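Resiniferatoxin-binding, phosphotriesterase-related protein (Rhodobacter sphaeroides 2.4.1, PDB 3K2G) binds two zinc ions in a TIM barrel of the phosphotriesterase family and may hydrolyse phosphoric diesters. Local coordinates at residues A195-V200 / E225-D230; A229-T234 / A253-F258. One frame throughout, in Å; residues are numbered along the deposited sequence.

Interaction 1: A195-V200 / E225-D230; sequences AARAQV and EEEGAD
Glu227 and Ala229 face Ala196, Arg197 and Gln199 where helix 217-226 ends in a Schellman motif against helix 186-202, two neighbouring outer helices of the TIM barrel. Glu227 lies with its CB 3.6 Å from Ala196 CB. Its CG stands anti to the carbonyl carbon (chi1 -79°) and the chain then bends at chi2, which turns the carboxylate to the extended side chain of Arg197. Arg197 NE donates to Glu227 OE1 over 2.9 Å, almost in the guanidinium plane but well above the carboxylate plane, and the two planes stand 50° apart; the second bond, Arg197 NH2 to Glu227 OE2, is weak. Each charge has another partner, Arg193 for Glu227 and Asp151 for Arg197. Gly228, whose positive phi marks the turn out of the helix, presents its carbonyl O to Val200 CG2. Next, Ala229 CB packs 3.9 Å from Ala196 CB. Asp230, whose OD1 accepts the backbone N-H of Arg232, gives its own N to Gln199 OE1, a nearly straight bond of 3.0 Å from above the amide plane. Gln199 NE2, held by Leu204 O, also reaches a water at 3.2 Å, which donates to Asp230 OD2.

Interaction 2: A229-T234 / A253-F258; sequences ADLRHT and AQRGAF
Two carbonyl oxygens, Leu231 O and Gly256 O, approach to 3.3 Å with no hydrogen between them. Both are acceptors, and CA-H groups from the opposite segment sit close by: Ala257 CA lies near Leu231 O, and Arg232 CA points at Gly256 O with a nearly straight C-H...O angle of 161°. Arg298 NH2 donates to Gly256 O and to Arg232 O, which would probably offset part of the repulsion at Gly256 O alone. Gly256 closes helix 246-255 in a Schellman motif. At its positive phi a glycine avoids a clash with the preceding carbonyl O, and its bare CA lets Arg232 NH1 come to 3.5 Å.

The Arg232 side chain leaves pointing away from 253-258, then bends at chi2 (75°) so that its end returns to the segment, with Gly256 O over one face of the guanidinium. One water, in the guanidinium plane and 2.7 Å from Arg232 NH1, donates weakly to Arg255 O; a second, bound weakly by NH1, donates to Ala253 O. Leu231 CD1 lies 3.8 Å from Arg255 O.

Asp230 shapes the 229-234 segment. Its OD1 accepts Arg232 N in an Asx turn, while its backbone O is gripped from opposite faces by His233 N and Thr234 OG1. Beyond the turn, Phe258 N donates to Thr234 O at 2.9 Å, nearly along the C=O axis. The Phe258 ring turns its edge to the same oxygen, brings CE2 to 3.3 Å from Arg232 O, and makes a cation-pi contact with Arg298. The Phe258 N to Thr234 O bond joins the starts of the parallel strands 234-236 and 258-261, the pairing of the two strands of one beta-alpha-beta unit of the TIM barrel.

How the interactions relate
The two contacts lie 11 Å apart, centre to centre, on the same side of the chain's centre, and follow one another along the chain. Interaction 1 joins helix 186-202 to the turn that follows helix 217-226; interaction 2 begins on the shared residues Ala229 and Asp230 and leads through strand 234-236 and helix 246-255 to strand 258-261. They also touch directly, since Glu225 OE1 forms a salt bridge with Arg255 NH2 at 3.2 Å. The sequence thus passes from packing of a helix against a turn on the outside of the barrel to strand pairing in its parallel sheet. Interaction 1 is remote from the zinc site, whereas the Thr234 side chain in interaction 2 is about 14 Å from a zinc ion.

Interaction 1: A195-V200 / E225-D230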
ATOM      1  N   ALA B 195     -19.319   6.964  33.668  1.00 18.37           N
ATOM      2  CA  ALA B 195     -20.237   6.656  32.583  1.00 17.41           C
ATOM      3  C   ALA B 195     -20.341   5.142  32.391  1.00 16.59           C
ATOM      4  O   ALA B 195     -21.433   4.612  32.193  1.00 17.53           O
ATOM      5  CB  ALA B 195     -19.768   7.320  31.295  1.00 18.66           C
ATOM      6  N   ALA B 196     -19.207   4.446  32.453  1.00 16.23           N
ATOM      7  CA  ALA B 196     -19.203   2.998  32.279  1.00 16.46           C
ATOM      8  C   ALA B 196     -19.958   2.329  33.423  1.00 16.39           C
ATOM      9  O   ALA B 196     -20.667   1.349  33.214  1.00 14.42           O
ATOM     10  CB  ALA B 196     -17.775   2.476  32.216  1.00 15.12           C
ATOM     11  N   ARG B 197     -19.805   2.857  34.632  1.00 17.20           N
ATOM     12  CA  ARG B 197     -20.508   2.288  35.772  1.00 18.27           C
ATOM     13  C   ARG B 197     -21.996   2.524  35.578  1.00 18.87           C
ATOM     14  O   ARG B 197     -22.823   1.694  35.952  1.00 19.43           O
ATOM     15  CB  ARG B 197     -20.010   2.913  37.080  1.00 17.51           C
ATOM     16  CG  ARG B 197     -18.564   2.540  37.370  1.00 20.88           C
ATOM     17  CD  ARG B 197     -18.022   3.151  38.655  1.00 22.35           C
ATOM     18  NE  ARG B 197     -16.578   2.950  38.755  1.00 24.03           N
ATOM     19  CZ  ARG B 197     -15.802   3.506  39.682  1.00 26.48           C
ATOM     20  NH1 ARG B 197     -16.331   4.301  40.601  1.00 24.86           N
ATOM     21  NH2 ARG B 197     -14.492   3.280  39.680  1.00 25.70           N
ATOM     22  N   ALA B 198     -22.339   3.655  34.971  1.00 19.22           N
ATOM     23  CA  ALA B 198     -23.738   3.968  34.716  1.00 18.10           C
ATOM     24  C   ALA B 198     -24.255   3.026  33.640  1.00 18.13           C
ATOM     25  O   ALA B 198     -25.438   2.687  33.617  1.00 16.63           O
ATOM     26  CB  ALA B 198     -23.890   5.419  34.263  1.00 18.16           C
ATOM     27  N   GLN B 199     -23.365   2.600  32.747  1.00 16.35           N
ATOM     28  CA  GLN B 199     -23.765   1.690  31.681  1.00 16.35           C
ATOM     29  C   GLN B 199     -24.170   0.357  32.310  1.00 15.54           C
ATOM     30  O   GLN B 199     -25.172  -0.248  31.922  1.00 16.04           O
ATOM     31  CB  GLN B 199     -22.611   1.493  30.694  1.00 17.63           C
ATOM     32  CG  GLN B 199     -23.004   0.908  29.337  1.00 17.93           C
ATOM     33  CD  GLN B 199     -23.418  -0.551  29.410  1.00 18.70           C
ATOM     34  OE1 GLN B 199     -22.712  -1.376  29.992  1.00 15.61           O
ATOM     35  NE2 GLN B 199     -24.562  -0.879  28.802  1.00 16.53           N
ATOM     36  N   VAL B 200     -23.393  -0.096  33.288  1.00 15.44           N
ATOM     37  CA  VAL B 200     -23.692  -1.357  33.964  1.00 17.33           C
ATOM     38  C   VAL B 200     -24.992  -1.246  34.763  1.00 17.39           C
ATOM     39  O   VAL B 200     -25.851  -2.129  34.701  1.00 15.05           O
ATOM     40  CB  VAL B 200     -22.547  -1.762  34.930  1.00 17.86           C
ATOM     41  CG1 VAL B 200     -22.922  -3.037  35.690  1.00 18.75           C
ATOM     42  CG2 VAL B 200     -21.258  -1.983  34.146  1.00 16.72           C
ATOM     43  N   GLU B 225     -14.093  -1.738  29.665  1.00 23.29           N
ATOM     44  CA  GLU B 225     -14.088  -3.164  29.948  1.00 27.05           C
ATOM     45  C   GLU B 225     -13.813  -3.471  31.420  1.00 27.71           C
ATOM     46  O   GLU B 225     -14.550  -4.241  32.044  1.00 26.81           O
ATOM     47  CB  GLU B 225     -13.046  -3.843  29.059  1.00 30.60           C
ATOM     48  CG  GLU B 225     -12.993  -5.346  29.158  1.00 35.16           C
ATOM     49  CD  GLU B 225     -12.099  -5.949  28.092  1.00 37.38           C
ATOM     50  OE1 GLU B 225     -10.879  -5.679  28.105  1.00 40.26           O
ATOM     51  OE2 GLU B 225     -12.622  -6.687  27.235  1.00 37.77           O
ATOM     52  N   GLU B 226     -12.769  -2.866  31.981  1.00 27.67           N
ATOM     53  CA  GLU B 226     -12.432  -3.120  33.377  1.00 29.46           C
ATOM     54  C   GLU B 226     -13.463  -2.564  34.352  1.00 28.48           C
ATOM     55  O   GLU B 226     -13.428  -2.884  35.541  1.00 26.68           O
ATOM     56  CB  GLU B 226     -11.035  -2.579  33.715  1.00 30.82           C
ATOM     57  CG  GLU B 226     -10.868  -1.077  33.635  1.00 34.29           C
ATOM     58  CD  GLU B 226      -9.441  -0.641  33.936  1.00 36.60           C
ATOM     59  OE1 GLU B 226      -8.522  -1.055  33.195  1.00 39.03           O
ATOM     60  OE2 GLU B 226      -9.236   0.110  34.913  1.00 36.65           O
ATOM     61  N   GLU B 227     -14.373  -1.732  33.857  1.00 25.57           N
ATOM     62  CA  GLU B 227     -15.414  -1.181  34.710  1.00 24.28           C
ATOM     63  C   GLU B 227     -16.640  -2.075  34.606  1.00 23.90           C
ATOM     64  O   GLU B 227     -17.680  -1.788  35.194  1.00 24.37           O
ATOM     65  CB  GLU B 227     -15.778   0.248  34.299  1.00 23.49           C
ATOM     66  CG  GLU B 227     -14.808   1.320  34.772  1.00 23.20           C
ATOM     67  CD  GLU B 227     -14.669   1.387  36.291  1.00 24.71           C
ATOM     68  OE1 GLU B 227     -15.585   0.927  37.007  1.00 24.10           O
ATOM     69  OE2 GLU B 227     -13.646   1.918  36.767  1.00 24.67           O
ATOM     70  N   GLY B 228     -16.508  -3.157  33.843  1.00 22.48           N
ATOM     71  CA  GLY B 228     -17.606  -4.096  33.681  1.00 22.19           C
ATOM     72  C   GLY B 228     -18.671  -3.705  32.675  1.00 21.58           C
ATOM     73  O   GLY B 228     -19.728  -4.338  32.608  1.00 20.62           O
ATOM     74  N   ALA B 229     -18.411  -2.670  31.884  1.00 19.68           N
ATOM     75  CA  ALA B 229     -19.389  -2.235  30.896  1.00 18.95           C
ATOM     76  C   ALA B 229     -19.397  -3.140  29.663  1.00 18.69           C
ATOM     77  O   ALA B 229     -18.435  -3.862  29.396  1.00 18.42           O
ATOM     78  CB  ALA B 229     -19.129  -0.798  30.502  1.00 18.66           C
ATOM     79  N   ASP B 230     -20.493  -3.074  28.914  1.00 17.45           N
ATOM     80  CA  ASP B 230     -20.721  -3.889  27.725  1.00 17.05           C
ATOM     81  C   ASP B 230     -20.142  -3.289  26.434  1.00 17.20           C
ATOM     82  O   ASP B 230     -20.740  -2.394  25.839  1.00 16.35           O
ATOM     83  CB  ASP B 230     -22.230  -4.081  27.560  1.00 17.48           C
ATOM     84  CG  ASP B 230     -22.583  -5.262  26.682  1.00 19.61           C
ATOM     85  OD1 ASP B 230     -21.733  -5.688  25.871  1.00 16.92           O
ATOM     86  OD2 ASP B 230     -23.727  -5.751  26.800  1.00 18.69           O
TER
HETATM   87  O   HOH W   1     -25.406  -3.989  28.836  1.00 19.47           O

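Interaction 2: A229-T234 / A253-F258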
ATOM      1  N   ALA B 229     -18.411  -2.670  31.884  1.00 19.68           N
ATOM      2  CA  ALA B 229     -19.389  -2.235  30.896  1.00 18.95           C
ATOM      3  C   ALA B 229     -19.397  -3.140  29.663  1.00 18.69           C
ATOM      4  O   ALA B 229     -18.435  -3.862  29.396  1.00 18.42           O
ATOM      5  CB  ALA B 229     -19.129  -0.798  30.502  1.00 18.66           C
ATOM      6  N   ASP B 230     -20.493  -3.074  28.914  1.00 17.45           N
ATOM      7  CA  ASP B 230     -20.721  -3.889  27.725  1.00 17.05           C
ATOM      8  C   ASP B 230     -20.142  -3.289  26.434  1.00 17.20           C
ATOM      9  O   ASP B 230     -20.740  -2.394  25.839  1.00 16.35           O
ATOM     10  CB  ASP B 230     -22.230  -4.081  27.560  1.00 17.48           C
ATOM     11  CG  ASP B 230     -22.583  -5.262  26.682  1.00 19.61           C
ATOM     12  OD1 ASP B 230     -21.733  -5.688  25.871  1.00 16.92           O
ATOM     13  OD2 ASP B 230     -23.727  -5.751  26.800  1.00 18.69           O
ATOM     14  N   LEU B 231     -18.997  -3.795  25.988  1.00 15.69           N
ATOM     15  CA  LEU B 231     -18.381  -3.275  24.769  1.00 16.78           C
ATOM     16  C   LEU B 231     -19.306  -3.403  23.563  1.00 15.75           C
ATOM     17  O   LEU B 231     -19.242  -2.601  22.640  1.00 13.90           O
ATOM     18  CB  LEU B 231     -17.067  -4.005  24.478  1.00 17.43           C
ATOM     19  CG  LEU B 231     -15.978  -3.945  25.554  1.00 22.28           C
ATOM     20  CD1 LEU B 231     -14.716  -4.617  25.038  1.00 22.53           C
ATOM     21  CD2 LEU B 231     -15.688  -2.493  25.922  1.00 22.87           C
ATOM     22  N   ARG B 232     -20.173  -4.409  23.585  1.00 15.62           N
ATOM     23  CA  ARG B 232     -21.108  -4.669  22.490  1.00 17.23           C
ATOM     24  C   ARG B 232     -22.132  -3.543  22.286  1.00 16.06           C
ATOM     25  O   ARG B 232     -22.768  -3.455  21.237  1.00 15.67           O
ATOM     26  CB  ARG B 232     -21.834  -5.992  22.747  1.00 22.05           C
ATOM     27  CG  ARG B 232     -22.228  -6.739  21.491  1.00 30.24           C
ATOM     28  CD  ARG B 232     -21.026  -7.396  20.836  1.00 32.08           C
ATOM     29  NE  ARG B 232     -21.302  -7.693  19.436  1.00 34.00           N
ATOM     30  CZ  ARG B 232     -20.412  -8.193  18.588  1.00 33.89           C
ATOM     31  NH1 ARG B 232     -19.180  -8.463  19.002  1.00 34.90           N
ATOM     32  NH2 ARG B 232     -20.751  -8.403  17.322  1.00 34.78           N
ATOM     33  N   HIS B 233     -22.296  -2.689  23.291  1.00 13.77           N
ATOM     34  CA  HIS B 233     -23.226  -1.575  23.183  1.00 15.08           C
ATOM     35  C   HIS B 233     -22.513  -0.263  23.509  1.00 14.98           C
ATOM     36  O   HIS B 233     -23.094   0.671  24.077  1.00 13.50           O
ATOM     37  CB  HIS B 233     -24.434  -1.819  24.087  1.00 14.95           C
ATOM     38  CG  HIS B 233     -25.274  -2.975  23.641  1.00 15.64           C
ATOM     39  ND1 HIS B 233     -26.184  -2.877  22.612  1.00 15.93           N
ATOM     40  CD2 HIS B 233     -25.259  -4.281  24.007  1.00 17.88           C
ATOM     41  CE1 HIS B 233     -26.691  -4.072  22.359  1.00 19.00           C
ATOM     42  NE2 HIS B 233     -26.145  -4.941  23.191  1.00 15.06           N
ATOM     43  N   THR B 234     -21.230  -0.231  23.150  1.00 15.35           N
ATOM     44  CA  THR B 234     -20.377   0.939  23.321  1.00 13.89           C
ATOM     45  C   THR B 234     -20.093   1.454  21.909  1.00 14.65           C
ATOM     46  O   THR B 234     -19.694   0.687  21.039  1.00 13.05           O
ATOM     47  CB  THR B 234     -19.036   0.580  23.995  1.00 15.10           C
ATOM     48  OG1 THR B 234     -19.279   0.141  25.335  1.00 14.99           O
ATOM     49  CG2 THR B 234     -18.105   1.792  24.018  1.00 12.70           C
ATOM     50  N   ALA B 253     -13.427  -3.111  16.133  1.00 13.67           N
ATOM     51  CA  ALA B 253     -14.697  -3.725  15.778  1.00 14.44           C
ATOM     52  C   ALA B 253     -14.754  -5.142  16.343  1.00 15.63           C
ATOM     53  O   ALA B 253     -15.785  -5.565  16.866  1.00 12.97           O
ATOM     54  CB  ALA B 253     -14.862  -3.757  14.261  1.00 14.60           C
ATOM     55  N   GLN B 254     -13.633  -5.857  16.237  1.00 14.95           N
ATOM     56  CA  GLN B 254     -13.533  -7.227  16.719  1.00 16.50           C
ATOM     57  C   GLN B 254     -13.796  -7.312  18.227  1.00 16.10           C
ATOM     58  O   GLN B 254     -14.366  -8.294  18.710  1.00 15.02           O
ATOM     59  CB  GLN B 254     -12.149  -7.798  16.399  1.00 15.92           C
ATOM     60  CG  GLN B 254     -11.951  -9.229  16.891  1.00 16.26           C
ATOM     61  CD  GLN B 254     -12.912 -10.204  16.240  1.00 16.10           C
ATOM     62  OE1 GLN B 254     -12.904 -10.368  15.026  1.00 16.63           O
ATOM     63  NE2 GLN B 254     -13.745 -10.855  17.046  1.00 16.32           N
ATOM     64  N   ARG B 255     -13.380  -6.289  18.970  1.00 15.31           N
ATOM     65  CA  ARG B 255     -13.618  -6.288  20.407  1.00 17.03           C
ATOM     66  C   ARG B 255     -15.113  -6.153  20.671  1.00 16.21           C
ATOM     67  O   ARG B 255     -15.580  -6.449  21.767  1.00 17.01           O
ATOM     68  CB  ARG B 255     -12.839  -5.161  21.098  1.00 16.79           C
ATOM     69  CG  ARG B 255     -11.335  -5.397  21.112  1.00 17.48           C
ATOM     70  CD  ARG B 255     -10.578  -4.324  21.892  1.00 19.47           C
ATOM     71  NE  ARG B 255     -10.753  -4.446  23.339  1.00 18.49           N
ATOM     72  CZ  ARG B 255     -10.124  -3.691  24.236  1.00 17.80           C
ATOM     73  NH1 ARG B 255      -9.272  -2.755  23.843  1.00 18.68           N
ATOM     74  NH2 ARG B 255     -10.337  -3.876  25.531  1.00 16.14           N
ATOM     75  N   GLY B 256     -15.860  -5.702  19.660  1.00 15.71           N
ATOM     76  CA  GLY B 256     -17.302  -5.579  19.805  1.00 14.99           C
ATOM     77  C   GLY B 256     -17.916  -4.187  19.743  1.00 16.00           C
ATOM     78  O   GLY B 256     -19.137  -4.043  19.624  1.00 14.62           O
ATOM     79  N   ALA B 257     -17.079  -3.158  19.805  1.00 15.20           N
ATOM     80  CA  ALA B 257     -17.569  -1.789  19.784  1.00 14.86           C
ATOM     81  C   ALA B 257     -18.052  -1.345  18.413  1.00 13.71           C
ATOM     82  O   ALA B 257     -17.581  -1.822  17.384  1.00 12.82           O
ATOM     83  CB  ALA B 257     -16.479  -0.839  20.279  1.00 15.10           C
ATOM     84  N   PHE B 258     -19.012  -0.428  18.413  1.00 12.35           N
ATOM     85  CA  PHE B 258     -19.520   0.124  17.173  1.00 13.10           C
ATOM     86  C   PHE B 258     -18.491   1.162  16.734  1.00 13.32           C
ATOM     87  O   PHE B 258     -17.901   1.851  17.564  1.00 10.91           O
ATOM     88  CB  PHE B 258     -20.868   0.810  17.403  1.00 13.15           C
ATOM     89  CG  PHE B 258     -22.028  -0.138  17.498  1.00 15.13           C
ATOM     90  CD1 PHE B 258     -22.662  -0.599  16.348  1.00 13.08           C
ATOM     91  CD2 PHE B 258     -22.500  -0.560  18.738  1.00 14.76           C
ATOM     92  CE1 PHE B 258     -23.758  -1.465  16.432  1.00 16.39           C
ATOM     93  CE2 PHE B 258     -23.592  -1.425  18.832  1.00 16.46           C
ATOM     94  CZ  PHE B 258     -24.224  -1.879  17.677  1.00 13.24           C
TER
HETATM   95  O   HOH W   2     -17.605  -7.857  16.573  1.00 25.57           O
HETATM   96  O   HOH W   3     -17.684  -8.954  21.137  1.00 27.90           O